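PDB 4MYK: formiminoglutamase from Trypanosoma cruzi, which hydrolyses N-formimino-L-glutamate to L-glutamate and formamide as an arginase-like manganese metalloenzyme. Local coordinates for residues P16-L21 / Y297-F302; G141-D146 / E221-L226; Q196-R199 / H204-W207. The protein carries 1 engineered substitution. All coordinates share one frame; numbering follows the deposited sequence.

Contact 1: P16-L21 / Y297-F302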
ATOM      1  N   PRO A  16      -2.292   9.528  28.102  1.00 33.73           N
ATOM      2  CA  PRO A  16      -1.729  10.842  27.773  1.00 26.79           C
ATOM      3  C   PRO A  16      -1.041  10.811  26.419  1.00 27.59           C
ATOM      4  O   PRO A  16      -0.237   9.905  26.182  1.00 24.63           O
ATOM      5  CB  PRO A  16      -0.678  11.057  28.862  1.00 26.45           C
ATOM      6  CG  PRO A  16      -1.096  10.174  29.967  1.00 32.07           C
ATOM      7  CD  PRO A  16      -1.712   8.972  29.332  1.00 32.71           C
ATOM      8  N   ARG A  17      -1.341  11.783  25.558  1.00 24.19           N
ATOM      9  CA  ARG A  17      -0.723  11.840  24.236  1.00 23.45           C
ATOM     10  C   ARG A  17       0.075  13.123  23.993  1.00 18.46           C
ATOM     11  O   ARG A  17       0.360  13.855  24.923  1.00 20.59           O
ATOM     12  CB  ARG A  17      -1.759  11.598  23.143  1.00 21.95           C
ATOM     13  CG  ARG A  17      -2.300  10.176  23.170  1.00 23.43           C
ATOM     14  CD  ARG A  17      -3.363   9.949  22.118  1.00 26.76           C
ATOM     15  NE  ARG A  17      -3.754   8.543  22.064  1.00 34.47           N
ATOM     16  CZ  ARG A  17      -4.397   7.978  21.044  1.00 39.40           C
ATOM     17  NH1 ARG A  17      -4.727   8.699  19.978  1.00 35.75           N
ATOM     18  NH2 ARG A  17      -4.708   6.685  21.090  1.00 36.91           N
ATOM     19  N   LEU A  18       0.456  13.374  22.745  1.00 19.00           N
ATOM     20  CA  LEU A  18       1.338  14.498  22.427  1.00 19.77           C
ATOM     21  C   LEU A  18       0.843  15.807  23.010  1.00 18.41           C
ATOM     22  O   LEU A  18       1.637  16.618  23.482  1.00 18.81           O
ATOM     23  CB  LEU A  18       1.541  14.636  20.913  1.00 19.76           C
ATOM     24  CG  LEU A  18       2.539  13.671  20.261  1.00 22.60           C
ATOM     25  CD1 LEU A  18       2.247  13.510  18.782  1.00 18.91           C
ATOM     26  CD2 LEU A  18       3.964  14.141  20.486  1.00 21.74           C
ATOM     27  N   LEU A  19      -0.469  16.006  22.975  1.00 18.98           N
ATOM     28  CA  LEU A  19      -1.084  17.206  23.544  1.00 18.26           C
ATOM     29  C   LEU A  19      -0.617  17.516  24.983  1.00 22.75           C
ATOM     30  O   LEU A  19      -0.403  18.678  25.338  1.00 23.54           O
ATOM     31  CB  LEU A  19      -2.605  17.091  23.483  1.00 20.71           C
ATOM     32  CG  LEU A  19      -3.394  18.351  23.810  1.00 20.87           C
ATOM     33  CD1 LEU A  19      -2.823  19.517  23.029  1.00 23.73           C
ATOM     34  CD2 LEU A  19      -4.855  18.146  23.493  1.00 18.82           C
ATOM     35  N   SER A  20      -0.421  16.479  25.793  1.00 22.58           N
ATOM     36  CA  SER A  20      -0.015  16.647  27.198  1.00 23.03           C
ATOM     37  C   SER A  20       1.409  17.186  27.416  1.00 28.63           C
ATOM     38  O   SER A  20       1.752  17.617  28.519  1.00 29.03           O
ATOM     39  CB  SER A  20      -0.181  15.330  27.952  1.00 21.17           C
ATOM     40  OG  SER A  20       0.671  14.341  27.407  1.00 21.87           O
ATOM     41  N   LEU A  21       2.233  17.158  26.371  1.00 24.79           N
ATOM     42  CA  LEU A  21       3.611  17.637  26.464  1.00 25.00           C
ATOM     43  C   LEU A  21       3.688  19.147  26.244  1.00 24.38           C
ATOM     44  O   LEU A  21       4.721  19.768  26.503  1.00 25.58           O
ATOM     45  CB  LEU A  21       4.499  16.907  25.452  1.00 25.58           C
ATOM     46  CG  LEU A  21       4.491  15.379  25.535  1.00 23.38           C
ATOM     47  CD1 LEU A  21       5.204  14.768  24.349  1.00 18.60           C
ATOM     48  CD2 LEU A  21       5.117  14.936  26.837  1.00 24.75           C
ATOM     49  N   TYR A 297       2.380  11.220  13.050  1.00 13.58           N
ATOM     50  CA  TYR A 297       3.060  10.040  13.572  1.00 14.22           C
ATOM     51  C   TYR A 297       4.560  10.072  13.305  1.00 14.99           C
ATOM     52  O   TYR A 297       5.354   9.581  14.100  1.00 15.21           O
ATOM     53  CB  TYR A 297       2.443   8.762  13.006  1.00 16.50           C
ATOM     54  CG  TYR A 297       1.218   8.296  13.771  1.00 15.72           C
ATOM     55  CD1 TYR A 297       1.252   8.163  15.155  1.00 14.82           C
ATOM     56  CD2 TYR A 297       0.036   7.978  13.112  1.00 16.19           C
ATOM     57  CE1 TYR A 297       0.141   7.741  15.859  1.00 18.93           C
ATOM     58  CE2 TYR A 297      -1.078   7.548  13.810  1.00 15.57           C
ATOM     59  CZ  TYR A 297      -1.022   7.433  15.184  1.00 20.59           C
ATOM     60  OH  TYR A 297      -2.125   7.002  15.890  1.00 23.40           O
ATOM     61  N   MET A 298       4.946  10.665  12.184  1.00 16.42           N
ATOM     62  CA  MET A 298       6.356  10.885  11.884  1.00 14.09           C
ATOM     63  C   MET A 298       7.014  11.827  12.904  1.00 15.36           C
ATOM     64  O   MET A 298       8.107  11.547  13.411  1.00 16.47           O
ATOM     65  CB  MET A 298       6.505  11.436  10.468  1.00 11.89           C
ATOM     66  CG  MET A 298       6.376  10.392   9.379  1.00 12.92           C
ATOM     67  SD  MET A 298       6.417  11.094   7.713  1.00 15.77           S
ATOM     68  CE  MET A 298       8.060  11.804   7.638  1.00 15.28           C
ATOM     69  N   PHE A 299       6.356  12.951  13.180  1.00 14.26           N
ATOM     70  CA  PHE A 299       6.797  13.904  14.214  1.00 14.60           C
ATOM     71  C   PHE A 299       6.823  13.228  15.591  1.00 14.68           C
ATOM     72  O   PHE A 299       7.745  13.410  16.382  1.00 15.46           O
ATOM     73  CB  PHE A 299       5.862  15.125  14.225  1.00 15.27           C
ATOM     74  CG  PHE A 299       6.036  16.026  15.423  1.00 14.52           C
ATOM     75  CD1 PHE A 299       7.118  16.884  15.511  1.00 15.33           C
ATOM     76  CD2 PHE A 299       5.101  16.025  16.452  1.00 13.88           C
ATOM     77  CE1 PHE A 299       7.280  17.703  16.610  1.00 15.34           C
ATOM     78  CE2 PHE A 299       5.254  16.845  17.552  1.00 13.41           C
ATOM     79  CZ  PHE A 299       6.339  17.685  17.629  1.00 17.55           C
ATOM     80  N   TYR A 300       5.785  12.445  15.857  1.00 15.08           N
ATOM     81  CA  TYR A 300       5.676  11.667  17.077  1.00 15.16           C
ATOM     82  C   TYR A 300       6.910  10.786  17.308  1.00 14.95           C
ATOM     83  O   TYR A 300       7.461  10.754  18.403  1.00 16.24           O
ATOM     84  CB  TYR A 300       4.405  10.811  17.024  1.00 15.99           C
ATOM     85  CG  TYR A 300       4.347   9.736  18.084  1.00 18.37           C
ATOM     86  CD1 TYR A 300       4.177  10.066  19.422  1.00 20.06           C
ATOM     87  CD2 TYR A 300       4.467   8.397  17.751  1.00 17.04           C
ATOM     88  CE1 TYR A 300       4.133   9.094  20.400  1.00 17.65           C
ATOM     89  CE2 TYR A 300       4.433   7.415  18.722  1.00 17.02           C
ATOM     90  CZ  TYR A 300       4.262   7.771  20.048  1.00 19.25           C
ATOM     91  OH  TYR A 300       4.218   6.803  21.029  1.00 18.83           O
ATOM     92  N   HIS A 301       7.338  10.075  16.271  1.00 15.43           N
ATOM     93  CA  HIS A 301       8.494   9.193  16.369  1.00 13.25           C
ATOM     94  C   HIS A 301       9.749  10.021  16.572  1.00 16.49           C
ATOM     95  O   HIS A 301      10.626   9.647  17.354  1.00 16.30           O
ATOM     96  CB  HIS A 301       8.618   8.310  15.120  1.00 16.31           C
ATOM     97  CG  HIS A 301       7.738   7.095  15.153  1.00 17.36           C
ATOM     98  ND1 HIS A 301       6.410   7.125  14.786  1.00 15.88           N
ATOM     99  CD2 HIS A 301       7.993   5.818  15.529  1.00 16.94           C
ATOM    100  CE1 HIS A 301       5.886   5.920  14.931  1.00 18.37           C
ATOM    101  NE2 HIS A 301       6.825   5.109  15.382  1.00 18.02           N
ATOM    102  N   PHE A 302       9.837  11.149  15.872  1.00 14.67           N
ATOM    103  CA  PHE A 302      10.956  12.044  16.092  1.00 14.81           C
ATOM    104  C   PHE A 302      11.016  12.422  17.570  1.00 16.90           C
ATOM    105  O   PHE A 302      12.071  12.340  18.196  1.00 17.40           O
ATOM    106  CB  PHE A 302      10.879  13.330  15.259  1.00 16.77           C
ATOM    107  CG  PHE A 302      11.844  14.371  15.739  1.00 17.72           C
ATOM    108  CD1 PHE A 302      13.169  14.345  15.326  1.00 20.31           C
ATOM    109  CD2 PHE A 302      11.458  15.308  16.685  1.00 17.31           C
ATOM    110  CE1 PHE A 302      14.083  15.259  15.815  1.00 18.80           C
ATOM    111  CE2 PHE A 302      12.359  16.225  17.172  1.00 17.17           C
ATOM    112  CZ  PHE A 302      13.674  16.201  16.738  1.00 18.32           C
TER
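Leu18 meets Tyr300 and Phe299 with the two branches of one isobutyl group, in a contact that is wholly apolar. From CB, which heads toward helix 290-306, the chain turns to set CG beside the backbone N (chi1 -79°), and CG already reaches the Tyr300 ring, 4.0 Å from its CD1. There the side chain forks. Leu18 CD1 packs against Tyr300 CB at 3.9 Å and lies 4.0 Å from Tyr300 CD1, so it sits at the root of the tyrosine. Leu18 CD2 goes the other way and stops 4.2 Å from Phe299 CE2. Both aromatic rings are approached at a slant.

In the arginase/deacetylase fold this places the N-terminal residues that precede strand 32-37 against helix 290-306, with Leu83 of strand 83-88, outermost in the sheet of this chain, touching both Leu18 and Phe299. The polar end of Tyr300 points to other partners, the Ser68 carbonyl and Asn71, while Ser188 of a second subunit packs on the same residue. The turn carrying Leu18 is pinned by the Arg17 carbonyl, which takes the Ser20 backbone N-H and also binds Ser20 OG at 2.6 Å, the hydroxyl lying in the carbonyl plane.

Contact 2: G141-D146 / E221-L226; sequences GVINVD and EDAFGL. With MN (manganese (II) ion), chain C.
Ile143 points from the sheet into helix 216-227 and divides its two ends between Ala223 and Phe224. Strand 141-145 is an inner strand of the parallel sheet of the arginase/deacetylase alpha/beta fold, and the helix packs on one of its faces; the closest CA atoms, those of Ile143 and Ala223, are 7.3 Å apart.

The longer branch of Ile143 is fully extended, with CG1 anti to the backbone N (chi1 176°) and chi2 173°, which carries CD1 to within 3.5 Å of Ala223 CB, a close approach for two methyl groups. The shorter branch, CG2, meets Phe224 CE1 at 3.9 Å. This methyl lies near the plane of the ring, so it touches the aromatic edge, and the two side chains cross at about a right angle. Phe183 and Phe233, on the strands flanking 141-145, also touch Ile143, and Met206 of strand 204-207 packs on Ala223.

Past the end of the strand the chain reaches the metal site. Asp146 serves two manganese ions: it shares one with His148, Asp236 and Asp238, and the other with Asn122 and Asp236. Asn144, hydrogen-bonded to Glu182, also makes a weak bond from ND2 to Asp146 OD2. The other carboxylate oxygen, Asp146 OD1, binds manganese at 2.2 Å, and a water is a further ligand, 2.4 Å from the metal.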
ATOM      1  N   GLY A 141      25.436  20.616   8.273  1.00 17.58           N
ATOM      2  CA  GLY A 141      25.118  19.529   7.366  1.00 19.81           C
ATOM      3  C   GLY A 141      23.640  19.543   6.996  1.00 16.02           C
ATOM      4  O   GLY A 141      22.804  20.019   7.757  1.00 18.99           O
ATOM      5  N   VAL A 142      23.314  19.030   5.817  1.00 17.76           N
ATOM      6  CA  VAL A 142      21.931  19.034   5.337  1.00 18.76           C
ATOM      7  C   VAL A 142      21.565  17.724   4.625  1.00 17.33           C
ATOM      8  O   VAL A 142      22.300  17.251   3.755  1.00 16.82           O
ATOM      9  CB  VAL A 142      21.650  20.242   4.386  1.00 15.89           C
ATOM     10  CG1 VAL A 142      20.191  20.220   3.861  1.00 19.68           C
ATOM     11  CG2 VAL A 142      21.961  21.560   5.076  1.00 11.72           C
ATOM     12  N   ILE A 143      20.430  17.143   5.008  1.00 17.45           N
ATOM     13  CA  ILE A 143      19.875  16.011   4.266  1.00 18.74           C
ATOM     14  C   ILE A 143      18.471  16.308   3.721  1.00 19.01           C
ATOM     15  O   ILE A 143      17.572  16.721   4.463  1.00 17.81           O
ATOM     16  CB  ILE A 143      19.906  14.682   5.080  1.00 21.65           C
ATOM     17  CG1 ILE A 143      19.227  13.552   4.296  1.00 16.58           C
ATOM     18  CG2 ILE A 143      19.286  14.858   6.469  1.00 18.64           C
ATOM     19  CD1 ILE A 143      19.372  12.186   4.955  1.00 18.07           C
ATOM     20  N   ASN A 144      18.309  16.125   2.410  1.00 19.61           N
ATOM     21  CA  ASN A 144      17.013  16.257   1.753  1.00 17.25           C
ATOM     22  C   ASN A 144      16.433  14.870   1.454  1.00 16.25           C
ATOM     23  O   ASN A 144      16.875  14.186   0.520  1.00 16.81           O
ATOM     24  CB  ASN A 144      17.142  17.110   0.466  1.00 20.50           C
ATOM     25  CG  ASN A 144      15.806  17.326  -0.261  1.00 17.03           C
ATOM     26  OD1 ASN A 144      14.738  17.346   0.349  1.00 19.40           O
ATOM     27  ND2 ASN A 144      15.875  17.495  -1.570  1.00 19.04           N
ATOM     28  N   VAL A 145      15.469  14.460   2.281  1.00 14.33           N
ATOM     29  CA  VAL A 145      14.650  13.276   2.030  1.00 16.72           C
ATOM     30  C   VAL A 145      13.538  13.667   1.061  1.00 16.88           C
ATOM     31  O   VAL A 145      12.625  14.431   1.417  1.00 14.77           O
ATOM     32  CB  VAL A 145      14.011  12.716   3.328  1.00 15.62           C
ATOM     33  CG1 VAL A 145      13.207  11.428   3.029  1.00 13.00           C
ATOM     34  CG2 VAL A 145      15.083  12.465   4.388  1.00 12.21           C
ATOM     35  N   ASP A 146      13.618  13.143  -0.159  1.00 14.79           N
ATOM     36  CA  ASP A 146      12.810  13.666  -1.237  1.00 14.72           C
ATOM     37  C   ASP A 146      12.933  12.739  -2.426  1.00 15.59           C
ATOM     38  O   ASP A 146      14.039  12.342  -2.785  1.00 15.12           O
ATOM     39  CB  ASP A 146      13.324  15.055  -1.597  1.00 15.74           C
ATOM     40  CG  ASP A 146      12.354  15.836  -2.422  1.00 18.71           C
ATOM     41  OD1 ASP A 146      11.364  15.248  -2.904  1.00 16.12           O
ATOM     42  OD2 ASP A 146      12.589  17.046  -2.582  1.00 18.13           O
ATOM     43  N   GLU A 221      21.653   6.348   8.712  1.00 18.23           N
ATOM     44  CA  GLU A 221      22.825   6.452   9.574  1.00 20.48           C
ATOM     45  C   GLU A 221      24.016   6.889   8.744  1.00 20.14           C
ATOM     46  O   GLU A 221      24.743   7.821   9.098  1.00 20.04           O
ATOM     47  CB  GLU A 221      23.115   5.116  10.250  1.00 21.86           C
ATOM     48  CG  GLU A 221      22.190   4.846  11.420  1.00 24.78           C
ATOM     49  CD  GLU A 221      22.299   3.429  11.949  1.00 32.42           C
ATOM     50  OE1 GLU A 221      22.908   2.576  11.266  1.00 32.78           O
ATOM     51  OE2 GLU A 221      21.760   3.171  13.046  1.00 32.60           O
ATOM     52  N   ASP A 222      24.201   6.211   7.623  1.00 17.75           N
ATOM     53  CA  ASP A 222      25.252   6.560   6.687  1.00 18.94           C
ATOM     54  C   ASP A 222      25.152   8.041   6.334  1.00 17.20           C
ATOM     55  O   ASP A 222      26.164   8.749   6.303  1.00 20.65           O
ATOM     56  CB  ASP A 222      25.155   5.691   5.417  1.00 19.20           C
ATOM     57  CG  ASP A 222      25.595   4.233   5.646  1.00 21.26           C
ATOM     58  OD1 ASP A 222      25.945   3.869   6.786  1.00 21.89           O
ATOM     59  OD2 ASP A 222      25.592   3.446   4.677  1.00 22.22           O
ATOM     60  N   ALA A 223      23.928   8.498   6.073  1.00 16.41           N
ATOM     61  CA  ALA A 223      23.675   9.878   5.667  1.00 17.59           C
ATOM     62  C   ALA A 223      24.097  10.892   6.740  1.00 19.03           C
ATOM     63  O   ALA A 223      24.681  11.930   6.419  1.00 18.26           O
ATOM     64  CB  ALA A 223      22.195  10.073   5.269  1.00 13.11           C
ATOM     65  N   PHE A 224      23.808  10.595   8.007  1.00 16.33           N
ATOM     66  CA  PHE A 224      24.231  11.480   9.103  1.00 20.52           C
ATOM     67  C   PHE A 224      25.753  11.462   9.323  1.00 20.62           C
ATOM     68  O   PHE A 224      26.334  12.406   9.866  1.00 20.90           O
ATOM     69  CB  PHE A 224      23.513  11.131  10.405  1.00 18.03           C
ATOM     70  CG  PHE A 224      22.049  11.411  10.377  1.00 20.09           C
ATOM     71  CD1 PHE A 224      21.551  12.452   9.612  1.00 17.24           C
ATOM     72  CD2 PHE A 224      21.163  10.641  11.125  1.00 19.46           C
ATOM     73  CE1 PHE A 224      20.195  12.717   9.595  1.00 20.24           C
ATOM     74  CE2 PHE A 224      19.800  10.901  11.103  1.00 16.91           C
ATOM     75  CZ  PHE A 224      19.320  11.941  10.345  1.00 17.60           C
ATOM     76  N   GLY A 225      26.386  10.369   8.908  1.00 22.02           N
ATOM     77  CA  GLY A 225      27.830  10.284   8.920  1.00 20.17           C
ATOM     78  C   GLY A 225      28.416  11.305   7.972  1.00 20.11           C
ATOM     79  O   GLY A 225      29.426  11.929   8.271  1.00 23.99           O
ATOM     80  N   LEU A 226      27.764  11.466   6.825  1.00 17.44           N
ATOM     81  CA  LEU A 226      28.155  12.441   5.812  1.00 20.43           C
ATOM     82  C   LEU A 226      27.786  13.881   6.192  1.00 18.09           C
ATOM     83  O   LEU A 226      28.598  14.792   6.062  1.00 19.44           O
ATOM     84  CB  LEU A 226      27.528  12.074   4.457  1.00 21.24           C
ATOM     85  CG  LEU A 226      28.036  10.798   3.777  1.00 18.16           C
ATOM     86  CD1 LEU A 226      27.111  10.353   2.664  1.00 14.34           C
ATOM     87  CD2 LEU A 226      29.448  11.013   3.261  1.00 19.70           C
TER
HETATM   88 MN    MN C 401       9.411  15.991  -3.520  1.00 19.09          MN
HETATM   89  O   HOH W   1       9.704  18.183  -4.456  1.00 20.34           O

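Contact 3: Q196-R199 / H204-W207; sequences QYVR and HLMW
Helix 192-200 runs into strand 204-207 through a short connection, and Arg199 and His204 bring the two backbones closest, their CA atoms 6.4 Å apart. On the strand, Leu205 directs its CB toward the helix, whereas the neighbouring His204 and Met206 direct theirs away, the alternation expected of an extended chain. Val198 CG1 meets Leu205 CD2 at 3.7 Å, the two side chains crossing at a slant.

This is the second half of a beta-alpha-beta unit, in which helix 192-200 links strand 180-185 to strand 204-207, the edge strand of the parallel sheet within this chain. Glu182 of the preceding strand touches both Val198 and Leu205.

Leu205 CD1 lies over the centre of the Arg199 guanidinium, 3.2 Å above its plane, with the arginine chain passing at roughly a right angle. Chi1 of -80° places Arg199 CG beside the backbone N, and the extended run from CG to NE then lays the flat group over the leucine. Farther out, Arg199 NH2 comes 3.7 Å from Trp207 NE1, an oblique approach. A water accepts a 3.1 Å bond from Leu205 N and a weak one from Arg199 NE, bridging strand and helix side chain.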
ATOM      1  N   GLN A 196      24.283  15.923 -11.872  1.00 20.55           N
ATOM      2  CA  GLN A 196      25.569  16.543 -12.182  1.00 21.72           C
ATOM      3  C   GLN A 196      25.910  17.718 -11.250  1.00 20.22           C
ATOM      4  O   GLN A 196      27.000  17.768 -10.682  1.00 19.86           O
ATOM      5  CB  GLN A 196      25.569  16.988 -13.645  1.00 19.25           C
ATOM      6  CG  GLN A 196      26.662  17.944 -14.010  1.00 20.94           C
ATOM      7  CD  GLN A 196      26.660  18.293 -15.487  1.00 22.84           C
ATOM      8  OE1 GLN A 196      26.297  19.406 -15.873  1.00 24.28           O
ATOM      9  NE2 GLN A 196      27.069  17.343 -16.321  1.00 22.26           N
ATOM     10  N   TYR A 197      24.970  18.648 -11.084  1.00 19.65           N
ATOM     11  CA  TYR A 197      25.160  19.821 -10.213  1.00 21.12           C
ATOM     12  C   TYR A 197      25.509  19.463  -8.760  1.00 22.34           C
ATOM     13  O   TYR A 197      26.488  19.949  -8.202  1.00 21.93           O
ATOM     14  CB  TYR A 197      23.916  20.730 -10.251  1.00 22.47           C
ATOM     15  CG  TYR A 197      24.021  21.973  -9.377  1.00 28.00           C
ATOM     16  CD1 TYR A 197      23.381  22.044  -8.143  1.00 25.03           C
ATOM     17  CD2 TYR A 197      24.770  23.069  -9.784  1.00 35.28           C
ATOM     18  CE1 TYR A 197      23.487  23.180  -7.339  1.00 30.90           C
ATOM     19  CE2 TYR A 197      24.881  24.206  -8.992  1.00 33.17           C
ATOM     20  CZ  TYR A 197      24.239  24.260  -7.770  1.00 31.19           C
ATOM     21  OH  TYR A 197      24.349  25.401  -6.992  1.00 30.95           O
ATOM     22  N   VAL A 198      24.686  18.628  -8.142  1.00 23.41           N
ATOM     23  CA  VAL A 198      24.945  18.152  -6.788  1.00 22.62           C
ATOM     24  C   VAL A 198      26.308  17.484  -6.684  1.00 22.05           C
ATOM     25  O   VAL A 198      27.111  17.811  -5.811  1.00 22.54           O
ATOM     26  CB  VAL A 198      23.892  17.110  -6.348  1.00 23.84           C
ATOM     27  CG1 VAL A 198      24.301  16.475  -5.026  1.00 23.05           C
ATOM     28  CG2 VAL A 198      22.505  17.739  -6.258  1.00 23.85           C
ATOM     29  N   ARG A 199      26.563  16.530  -7.571  1.00 23.86           N
ATOM     30  CA  ARG A 199      27.803  15.780  -7.507  1.00 20.96           C
ATOM     31  C   ARG A 199      28.999  16.663  -7.791  1.00 21.41           C
ATOM     32  O   ARG A 199      30.045  16.503  -7.167  1.00 20.19           O
ATOM     33  CB  ARG A 199      27.744  14.557  -8.415  1.00 23.11           C
ATOM     34  CG  ARG A 199      26.986  13.410  -7.749  1.00 23.97           C
ATOM     35  CD  ARG A 199      26.432  12.424  -8.751  1.00 24.90           C
ATOM     36  NE  ARG A 199      25.943  11.214  -8.102  1.00 29.02           N
ATOM     37  CZ  ARG A 199      25.411  10.175  -8.746  1.00 32.98           C
ATOM     38  NH1 ARG A 199      25.290  10.199 -10.073  1.00 25.89           N
ATOM     39  NH2 ARG A 199      24.997   9.110  -8.061  1.00 28.00           N
ATOM     40  N   HIS A 204      25.922  14.128  -2.195  1.00 20.10           N
ATOM     41  CA  HIS A 204      25.752  12.686  -2.298  1.00 19.43           C
ATOM     42  C   HIS A 204      24.334  12.304  -2.685  1.00 19.46           C
ATOM     43  O   HIS A 204      23.360  12.788  -2.107  1.00 16.66           O
ATOM     44  CB  HIS A 204      26.145  12.013  -0.979  1.00 18.12           C
ATOM     45  CG  HIS A 204      27.421  12.537  -0.403  1.00 16.85           C
ATOM     46  ND1 HIS A 204      28.609  11.847  -0.472  1.00 20.61           N
ATOM     47  CD2 HIS A 204      27.702  13.708   0.216  1.00 17.95           C
ATOM     48  CE1 HIS A 204      29.564  12.561   0.095  1.00 19.59           C
ATOM     49  NE2 HIS A 204      29.041  13.697   0.516  1.00 20.23           N
ATOM     50  N   LEU A 205      24.232  11.425  -3.676  1.00 22.00           N
ATOM     51  CA  LEU A 205      22.946  10.878  -4.080  1.00 20.37           C
ATOM     52  C   LEU A 205      22.753   9.501  -3.482  1.00 20.56           C
ATOM     53  O   LEU A 205      23.538   8.594  -3.739  1.00 21.49           O
ATOM     54  CB  LEU A 205      22.842  10.796  -5.601  1.00 21.07           C
ATOM     55  CG  LEU A 205      23.183  12.069  -6.376  1.00 22.08           C
ATOM     56  CD1 LEU A 205      22.781  11.905  -7.840  1.00 23.00           C
ATOM     57  CD2 LEU A 205      22.499  13.273  -5.774  1.00 20.47           C
ATOM     58  N   MET A 206      21.703   9.363  -2.677  1.00 19.76           N
ATOM     59  CA  MET A 206      21.320   8.084  -2.097  1.00 17.10           C
ATOM     60  C   MET A 206      19.963   7.614  -2.626  1.00 19.28           C
ATOM     61  O   MET A 206      18.932   7.802  -1.974  1.00 18.18           O
ATOM     62  CB  MET A 206      21.303   8.187  -0.578  1.00 18.44           C
ATOM     63  CG  MET A 206      22.702   8.219   0.006  1.00 19.26           C
ATOM     64  SD  MET A 206      22.770   8.039   1.788  1.00 19.62           S
ATOM     65  CE  MET A 206      24.534   7.893   1.985  1.00 23.36           C
ATOM     66  N   TRP A 207      19.985   7.009  -3.817  1.00 19.98           N
ATOM     67  CA  TRP A 207      18.772   6.629  -4.544  1.00 15.53           C
ATOM     68  C   TRP A 207      17.895   5.721  -3.714  1.00 16.73           C
ATOM     69  O   TRP A 207      18.395   4.957  -2.893  1.00 17.51           O
ATOM     70  CB  TRP A 207      19.119   5.915  -5.853  1.00 16.96           C
ATOM     71  CG  TRP A 207      19.947   6.722  -6.794  1.00 15.99           C
ATOM     72  CD1 TRP A 207      21.263   6.544  -7.078  1.00 17.72           C
ATOM     73  CD2 TRP A 207      19.517   7.852  -7.575  1.00 19.46           C
ATOM     74  NE1 TRP A 207      21.682   7.482  -7.990  1.00 20.24           N
ATOM     75  CE2 TRP A 207      20.627   8.296  -8.310  1.00 18.53           C
ATOM     76  CE3 TRP A 207      18.298   8.530  -7.722  1.00 20.33           C
ATOM     77  CZ2 TRP A 207      20.559   9.385  -9.181  1.00 18.86           C
ATOM     78  CZ3 TRP A 207      18.234   9.612  -8.591  1.00 17.70           C
ATOM     79  CH2 TRP A 207      19.355  10.025  -9.307  1.00 17.95           C
TER
HETATM   80  O   HOH W   2      26.828  10.335  -4.935  1.00 23.55           O

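Along the chain the contacts are nested: contact 3 falls inside the loop closed by contact 2, and contact 2 inside that closed by contact 1. Contacts 2 and 3 have centres about 12 Å apart and reach the same parallel sheet, where strand 180-185 separates 141-145 from 204-207. They touch through helix 216-227, with Leu226 CD2 3.5 Å from His204 CE1. Contact 1 lies about 23 Å from contact 2 and about 33 Å from contact 3, centre to centre. Contact 1 lies beside edge strand 83-88, contact 3 includes the opposite edge strand 204-207, and contact 2 sits on an inner strand that leads to the manganese-binding Asp146.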